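Local coordinates for methyltransferase small domain-containing protein (Thermoplasma acidophilum, PDB 1NE2) that is of unknown function but is probably an S-adenosylmethionine-dependent methyltransferase, at residues 4-9 / 40-45; 89-92 / 98-101; 134-137 / 141-144. One frame throughout, in Å; residues are numbered along the deposited sequence.

Contact 1 (4-9 / 40-45)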
loop_
_atom_site.group_PDB
_atom_site.type_symbol
_atom_site.label_atom_id
_atom_site.label_comp_id
_atom_site.label_asym_id
_atom_site.label_seq_id
_atom_site.Cartn_x
_atom_site.Cartn_y
_atom_site.Cartn_z
HETATM N N MSE B 4 -27.628 -10.376 5.190
HETATM C CA MSE B 4 -28.606 -9.264 5.355
HETATM C C MSE B 4 -27.943 -7.919 5.064
HETATM O O MSE B 4 -27.970 -7.009 5.893
HETATM C CB MSE B 4 -29.171 -9.255 6.783
HETATM C CG MSE B 4 -29.944 -10.509 7.180
HETATM SE SE MSE B 4 -28.839 -12.083 7.368
HETATM C CE MSE B 4 -28.334 -11.877 9.219
ATOM N N GLY B 5 -27.349 -7.797 3.881
ATOM C CA GLY B 5 -26.687 -6.560 3.515
ATOM C C GLY B 5 -25.192 -6.623 3.774
ATOM O O GLY B 5 -24.738 -7.300 4.697
ATOM N N ILE B 6 -24.423 -5.905 2.964
ATOM C CA ILE B 6 -22.972 -5.896 3.109
ATOM C C ILE B 6 -22.527 -5.264 4.431
ATOM O O ILE B 6 -21.510 -5.657 5.002
ATOM C CB ILE B 6 -22.314 -5.151 1.922
ATOM C CG1 ILE B 6 -20.800 -5.360 1.942
ATOM C CG2 ILE B 6 -22.669 -3.669 1.978
ATOM C CD1 ILE B 6 -20.085 -4.766 0.753
ATOM N N LYS B 7 -23.287 -4.291 4.921
ATOM C CA LYS B 7 -22.934 -3.633 6.175
ATOM C C LYS B 7 -23.044 -4.647 7.311
ATOM O O LYS B 7 -22.166 -4.723 8.172
ATOM C CB LYS B 7 -23.853 -2.424 6.410
ATOM C CG LYS B 7 -23.484 -1.530 7.595
ATOM C CD LYS B 7 -24.111 -2.022 8.894
ATOM C CE LYS B 7 -23.917 -1.021 10.026
ATOM N NZ LYS B 7 -24.564 -1.489 11.283
ATOM N N ASN B 8 -24.108 -5.446 7.302
ATOM C CA ASN B 8 -24.292 -6.451 8.340
ATOM C C ASN B 8 -23.313 -7.605 8.182
ATOM O O ASN B 8 -22.804 -8.128 9.172
ATOM C CB ASN B 8 -25.725 -6.988 8.328
ATOM C CG ASN B 8 -26.715 -6.014 8.932
ATOM O OD1 ASN B 8 -26.551 -5.575 10.072
ATOM N ND2 ASN B 8 -27.751 -5.675 8.174
ATOM N N ASP B 9 -23.042 -7.991 6.939
ATOM C CA ASP B 9 -22.114 -9.085 6.673
ATOM C C ASP B 9 -20.693 -8.708 7.089
ATOM O O ASP B 9 -19.943 -9.548 7.586
ATOM C CB ASP B 9 -22.139 -9.470 5.189
ATOM C CG ASP B 9 -23.490 -10.014 4.747
ATOM O OD1 ASP B 9 -24.226 -10.551 5.603
ATOM O OD2 ASP B 9 -23.809 -9.919 3.540
ATOM N N PHE B 40 -19.054 3.301 8.445
ATOM C CA PHE B 40 -18.032 4.200 7.922
ATOM C C PHE B 40 -17.312 3.587 6.723
ATOM O O PHE B 40 -17.199 4.223 5.667
ATOM C CB PHE B 40 -17.049 4.519 9.059
ATOM C CG PHE B 40 -15.871 5.366 8.664
ATOM C CD1 PHE B 40 -16.043 6.615 8.069
ATOM C CD2 PHE B 40 -14.580 4.944 8.977
ATOM C CE1 PHE B 40 -14.942 7.435 7.798
ATOM C CE2 PHE B 40 -13.476 5.750 8.713
ATOM C CZ PHE B 40 -13.657 7.005 8.121
ATOM N N LEU B 41 -16.847 2.347 6.875
ATOM C CA LEU B 41 -16.130 1.659 5.796
ATOM C C LEU B 41 -16.985 1.397 4.557
ATOM O O LEU B 41 -16.496 1.520 3.435
ATOM C CB LEU B 41 -15.533 0.342 6.301
ATOM C CG LEU B 41 -14.396 0.477 7.325
ATOM C CD1 LEU B 41 -13.980 -0.919 7.791
ATOM C CD2 LEU B 41 -13.203 1.203 6.708
ATOM N N ILE B 42 -18.252 1.043 4.743
ATOM C CA ILE B 42 -19.108 0.798 3.589
ATOM C C ILE B 42 -19.296 2.088 2.782
ATOM O O ILE B 42 -19.384 2.051 1.552
ATOM C CB ILE B 42 -20.478 0.208 4.008
ATOM C CG1 ILE B 42 -20.281 -1.193 4.591
ATOM C CG2 ILE B 42 -21.421 0.164 2.804
ATOM C CD1 ILE B 42 -19.512 -2.144 3.683
ATOM N N GLU B 43 -19.348 3.231 3.463
ATOM C CA GLU B 43 -19.477 4.498 2.745
ATOM C C GLU B 43 -18.264 4.671 1.828
ATOM O O GLU B 43 -18.397 5.030 0.659
ATOM C CB GLU B 43 -19.530 5.683 3.712
ATOM C CG GLU B 43 -20.818 5.818 4.496
ATOM C CD GLU B 43 -20.914 7.161 5.197
ATOM O OE1 GLU B 43 -19.869 7.658 5.668
ATOM O OE2 GLU B 43 -22.032 7.715 5.274
ATOM N N ILE B 44 -17.074 4.423 2.367
ATOM C CA ILE B 44 -15.854 4.564 1.580
ATOM C C ILE B 44 -15.868 3.569 0.416
ATOM O O ILE B 44 -15.432 3.882 -0.696
ATOM C CB ILE B 44 -14.596 4.320 2.458
ATOM C CG1 ILE B 44 -14.622 5.271 3.667
ATOM C CG2 ILE B 44 -13.327 4.546 1.627
ATOM C CD1 ILE B 44 -13.432 5.116 4.626
ATOM N N TYR B 45 -16.390 2.375 0.683
ATOM C CA TYR B 45 -16.479 1.321 -0.313
ATOM C C TYR B 45 -17.424 1.737 -1.440
ATOM O O TYR B 45 -17.109 1.574 -2.618
ATOM C CB TYR B 45 -16.985 0.044 0.361
ATOM C CG TYR B 45 -17.216 -1.124 -0.570
ATOM C CD1 TYR B 45 -16.156 -1.897 -1.039
ATOM C CD2 TYR B 45 -18.508 -1.468 -0.959
ATOM C CE1 TYR B 45 -16.385 -2.999 -1.878
ATOM C CE2 TYR B 45 -18.747 -2.551 -1.788
ATOM C CZ TYR B 45 -17.687 -3.313 -2.243
ATOM O OH TYR B 45 -17.956 -4.390 -3.059
#

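Contact 2 (89-92 / 98-101)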
loop_
_atom_site.group_PDB
_atom_site.type_symbol
_atom_site.label_atom_id
_atom_site.label_comp_id
_atom_site.label_asym_id
_atom_site.label_seq_id
_atom_site.Cartn_x
_atom_site.Cartn_y
_atom_site.Cartn_z
ATOM N N THR B 89 -1.636 -6.874 18.668
ATOM C CA THR B 89 -3.012 -7.357 18.658
ATOM C C THR B 89 -3.602 -7.277 17.250
ATOM O O THR B 89 -4.276 -8.203 16.797
ATOM C CB THR B 89 -3.894 -6.535 19.621
ATOM O OG1 THR B 89 -3.427 -6.716 20.965
ATOM C CG2 THR B 89 -5.344 -6.980 19.529
ATOM N N ALA B 90 -3.339 -6.171 16.559
ATOM C CA ALA B 90 -3.853 -5.973 15.210
ATOM C C ALA B 90 -3.405 -7.081 14.261
ATOM O O ALA B 90 -4.207 -7.598 13.491
ATOM C CB ALA B 90 -3.408 -4.615 14.675
ATOM N N LYS B 91 -2.124 -7.444 14.324
ATOM C CA LYS B 91 -1.570 -8.482 13.456
ATOM C C LYS B 91 -2.286 -9.820 13.614
ATOM O O LYS B 91 -2.447 -10.566 12.644
ATOM C CB LYS B 91 -0.075 -8.672 13.730
ATOM C CG LYS B 91 0.794 -7.495 13.315
ATOM C CD LYS B 91 2.272 -7.797 13.535
ATOM C CE LYS B 91 3.149 -6.702 12.954
ATOM N NZ LYS B 91 4.593 -6.956 13.208
ATOM N N ARG B 92 -2.706 -10.129 14.834
ATOM C CA ARG B 92 -3.415 -11.375 15.074
ATOM C C ARG B 92 -4.845 -11.280 14.566
ATOM O O ARG B 92 -5.441 -12.291 14.194
ATOM C CB ARG B 92 -3.429 -11.716 16.560
ATOM C CG ARG B 92 -2.066 -12.004 17.129
ATOM C CD ARG B 92 -2.198 -12.728 18.445
ATOM N NE ARG B 92 -0.929 -12.794 19.150
ATOM C CZ ARG B 92 -0.755 -13.431 20.300
ATOM N NH1 ARG B 92 -1.774 -14.062 20.868
ATOM N NH2 ARG B 92 0.435 -13.428 20.884
ATOM N N ASN B 98 -0.725 -5.207 6.170
ATOM C CA ASN B 98 0.647 -4.799 6.425
ATOM C C ASN B 98 0.670 -3.854 7.632
ATOM O O ASN B 98 0.603 -2.633 7.481
ATOM C CB ASN B 98 1.212 -4.109 5.172
ATOM C CG ASN B 98 2.599 -3.531 5.390
ATOM O OD1 ASN B 98 3.415 -4.088 6.135
ATOM N ND2 ASN B 98 2.880 -2.412 4.726
ATOM N N PHE B 99 0.746 -4.431 8.833
ATOM C CA PHE B 99 0.790 -3.651 10.070
ATOM C C PHE B 99 2.221 -3.287 10.447
ATOM O O PHE B 99 3.145 -4.071 10.248
ATOM C CB PHE B 99 0.171 -4.439 11.227
ATOM C CG PHE B 99 -1.327 -4.490 11.199
ATOM C CD1 PHE B 99 -2.082 -3.353 11.474
ATOM C CD2 PHE B 99 -1.985 -5.683 10.920
ATOM C CE1 PHE B 99 -3.472 -3.408 11.477
ATOM C CE2 PHE B 99 -3.374 -5.746 10.920
ATOM C CZ PHE B 99 -4.119 -4.609 11.199
HETATM N N MSE B 100 2.397 -2.097 11.007
HETATM C CA MSE B 100 3.717 -1.641 11.412
HETATM C C MSE B 100 3.633 -0.644 12.553
HETATM O O MSE B 100 2.643 0.073 12.700
HETATM C CB MSE B 100 4.420 -0.980 10.225
HETATM C CG MSE B 100 3.598 0.144 9.611
HETATM SE SE MSE B 100 4.422 0.926 8.066
HETATM C CE MSE B 100 4.071 -0.493 6.815
ATOM N N VAL B 101 4.677 -0.616 13.374
ATOM C CA VAL B 101 4.748 0.333 14.471
ATOM C C VAL B 101 5.463 1.530 13.855
ATOM O O VAL B 101 6.518 1.376 13.240
ATOM C CB VAL B 101 5.592 -0.210 15.649
ATOM C CG1 VAL B 101 5.686 0.839 16.747
ATOM C CG2 VAL B 101 4.968 -1.487 16.192
#

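Contact 3 (134-137 / 141-144)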
loop_
_atom_site.group_PDB
_atom_site.type_symbol
_atom_site.label_atom_id
_atom_site.label_comp_id
_atom_site.label_asym_id
_atom_site.label_seq_id
_atom_site.Cartn_x
_atom_site.Cartn_y
_atom_site.Cartn_z
ATOM N N LYS B 134 0.312 14.771 6.865
ATOM C CA LYS B 134 0.787 13.529 6.265
ATOM C C LYS B 134 -0.238 12.954 5.286
ATOM O O LYS B 134 0.126 12.440 4.224
ATOM C CB LYS B 134 1.089 12.498 7.352
ATOM C CG LYS B 134 1.679 11.190 6.821
ATOM C CD LYS B 134 3.204 11.187 6.809
ATOM C CE LYS B 134 3.803 12.167 5.820
ATOM N NZ LYS B 134 5.304 12.134 5.874
ATOM N N ALA B 135 -1.515 13.040 5.645
ATOM C CA ALA B 135 -2.576 12.518 4.792
ATOM C C ALA B 135 -2.553 13.167 3.412
ATOM O O ALA B 135 -2.616 12.480 2.397
ATOM C CB ALA B 135 -3.944 12.734 5.451
ATOM N N PHE B 136 -2.446 14.493 3.376
ATOM C CA PHE B 136 -2.435 15.202 2.106
ATOM C C PHE B 136 -1.164 15.053 1.276
ATOM O O PHE B 136 -1.137 15.399 0.095
ATOM C CB PHE B 136 -2.770 16.673 2.347
ATOM C CG PHE B 136 -4.233 16.910 2.566
ATOM C CD1 PHE B 136 -5.104 16.987 1.484
ATOM C CD2 PHE B 136 -4.753 16.991 3.852
ATOM C CE1 PHE B 136 -6.476 17.138 1.679
ATOM C CE2 PHE B 136 -6.127 17.140 4.060
ATOM C CZ PHE B 136 -6.990 17.214 2.968
ATOM N N GLU B 137 -0.118 14.514 1.884
ATOM C CA GLU B 137 1.130 14.296 1.173
ATOM C C GLU B 137 1.177 12.833 0.729
ATOM O O GLU B 137 1.987 12.451 -0.118
ATOM C CB GLU B 137 2.304 14.594 2.111
ATOM C CG GLU B 137 3.673 14.292 1.538
ATOM C CD GLU B 137 4.781 14.516 2.550
ATOM O OE1 GLU B 137 5.961 14.296 2.199
ATOM O OE2 GLU B 137 4.471 14.913 3.695
ATOM N N TRP B 141 -7.525 10.156 -1.661
ATOM C CA TRP B 141 -8.809 10.209 -0.960
ATOM C C TRP B 141 -8.566 10.073 0.537
ATOM O O TRP B 141 -7.976 9.100 0.995
ATOM C CB TRP B 141 -9.724 9.094 -1.459
ATOM C CG TRP B 141 -9.957 9.159 -2.939
ATOM C CD1 TRP B 141 -9.195 8.586 -3.923
ATOM C CD2 TRP B 141 -10.990 9.887 -3.604
ATOM N NE1 TRP B 141 -9.696 8.916 -5.157
ATOM C CE2 TRP B 141 -10.797 9.716 -4.991
ATOM C CE3 TRP B 141 -12.064 10.675 -3.159
ATOM C CZ2 TRP B 141 -11.641 10.301 -5.945
ATOM C CZ3 TRP B 141 -12.905 11.257 -4.107
ATOM C CH2 TRP B 141 -12.686 11.064 -5.485
ATOM N N ILE B 142 -9.037 11.056 1.294
ATOM C CA ILE B 142 -8.816 11.109 2.732
ATOM C C ILE B 142 -10.117 11.074 3.534
ATOM O O ILE B 142 -11.037 11.860 3.285
ATOM C CB ILE B 142 -8.009 12.399 3.052
ATOM C CG1 ILE B 142 -6.630 12.300 2.374
ATOM C CG2 ILE B 142 -7.884 12.596 4.553
ATOM C CD1 ILE B 142 -5.918 13.623 2.170
ATOM N N TYR B 143 -10.179 10.169 4.506
ATOM C CA TYR B 143 -11.365 10.000 5.347
ATOM C C TYR B 143 -11.006 10.048 6.824
ATOM O O TYR B 143 -9.958 9.550 7.232
ATOM C CB TYR B 143 -12.026 8.651 5.057
ATOM C CG TYR B 143 -12.605 8.528 3.668
ATOM C CD1 TYR B 143 -13.927 8.893 3.415
ATOM C CD2 TYR B 143 -11.838 8.036 2.610
ATOM C CE1 TYR B 143 -14.481 8.763 2.136
ATOM C CE2 TYR B 143 -12.380 7.903 1.327
ATOM C CZ TYR B 143 -13.702 8.264 1.103
ATOM O OH TYR B 143 -14.258 8.093 -0.148
ATOM N N SER B 144 -11.894 10.630 7.622
ATOM C CA SER B 144 -11.675 10.742 9.063
ATOM C C SER B 144 -12.991 10.623 9.805
ATOM O O SER B 144 -14.021 11.126 9.348
ATOM C CB SER B 144 -11.043 12.100 9.407
ATOM O OG SER B 144 -10.897 12.260 10.816
#

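Contact 1 (4-9 / 40-45)
Ile6 and Ile42 meet at the tight centre of this contact, where the first turn of helix 6-14 lies against helix 34-46. CD1 of Ile42 reaches both branches of Ile6, 3.9 Å from its CG1 and 3.9 Å from its CG2. The Ile42 branch gets there by a double bend: CG1 lies anti to the carbonyl carbon (chi1 -67°), and chi2 of -54° folds CD1 back. CG1 of the same residue rests on the backbone of the first helix, 3.9 Å from Lys7 CA. Ile42 is buried and also touches Leu72. In the methyltransferase-like core, helix 34-46 packs on the sheet: its Phe40, Leu41 and Ile44 reach Ile115 of strand 111-116. The solvent side begins at Ile6, which is exposed; its CG1 stands anti to the backbone N (chi1 -170°), carrying CD1 out to Tyr45 CE2 at 3.6 Å, and the methyl meets that ring obliquely. The Lys7 end is looser: the aliphatic root stays near, CB lying 4.2 Å from Ile42 CG1, while the bent chain leads NZ away to a salt bridge with Glu11 and a hydrogen bond with Ser35. At the start of the helix, whose N-cap is Gly5, Asn8 ND2 reaches back to Met4 O at 2.7 Å in a nearly straight bond, tying the N-terminal residues to the first turn.

Contact 2 (89-92 / 98-101)
In the beta-alpha-beta unit formed by strand 76-81, helix 84-93 and strand 98-101, Ala90 of the helix sets its methyl on the ring of Phe99 from the closing strand. CB stands 3.5 Å from the centroid of that ring and 17° off its normal, a CH-pi contact displaced a little toward the rim; its nearest ring atom is Phe99 CE1, at 3.4 Å. The helix backbone comes just as close, Ala90 O lying 3.3 Å from Phe99 CE2. With CG anti to the carbonyl carbon (chi1 -76°), the ring extends from the strand under Ala90 and the start of Lys91. Such right-handed crossovers build the Rossmann-like sheet of class I methyltransferases, and Phe99 fills the layer between helix and sheet here, touching Ala79 and Ile87 as well. It also reaches Thr60, beside a glycine-rich sequence consistent with the cofactor loop of that family, and Cys94, which is disulfide-bonded to Cys67. Lys91 covers the outer side: its chain, extended beyond CG, runs past Phe99 in the opposite direction, CG 3.8 Å from Phe99 CB and CE 3.8 Å from Phe99 O. On the other side of the strand, Asn98 ND2 hydrogen-bonds Thr78 OG1 and also Glu75 O of the second subunit, while Met100 packs on that same Glu75, so this edge strand of the sheet lies at the contact between the subunits.

Contact 3 (134-137 / 141-144)
Ile142 sets its CD1 methyl over the ring of Phe136, the two side chains crossing at about a right angle. The methyl sits over the middle of one face, 3.5 Å from the centroid of the Phe136 ring and only 11° off its normal, a nearly ideal CH-pi placement. The six ring carbons are accordingly met almost evenly, from 3.5 Å between Ile142 CD1 and Phe136 CD1 to 4.0 Å between Ile142 CD1 and Phe136 CE2. Two torsions put the methyl there: CG1 of Ile142 is anti to the carbonyl carbon (chi1 -63°), and chi2 near trans carries CD1 on outward from the strand. Phe136 does not leave the helix facing the strand, but its ring swings round to meet the methyl. Ala135 fits in from the helix side. Its CB touches both Ile142 branches, 3.9 Å from CD1 and 4.0 Å from CG2, and its carbonyl O lies 3.5 Å from Ile142 CD1. All three residues are buried, and their side chains meet through apolar groups alone. Ala135 packs further on Trp114, and Phe136 O accepts a hydrogen bond from Asn197 ND2. Tyr143, the next residue along, packs instead on Phe40 and Ile44 of helix 34-46, so helices cover both faces of the strand. Helix 126-138 crosses between the parallel strands 111-116 and 142-147, making this the fourth-to-fifth-strand beta-alpha-beta crossover of a Rossmann-like methyltransferase sheet.

How the contacts relate
From the N terminus the three contacts follow one another in series, neither nested nor crossed. Contact 1 closes the longest loop, 30 residues that include the unmodelled 19-31, and brings the N-terminal helix onto helix 34-46. Contact 2 closes a short turn after helix 84-93 at edge strand 98-101, and contact 3 a still shorter one between helix 126-138 and strand 142-147. Contacts 2 and 3 reach the same sheet at separate strands, their centres 21 Å apart. Contact 3 also meets contact 1, Phe40 CZ lying 4.0 Å from Ser144 C where helix 34-46 packs on strand 142-147. Contact 2 touches neither of the others.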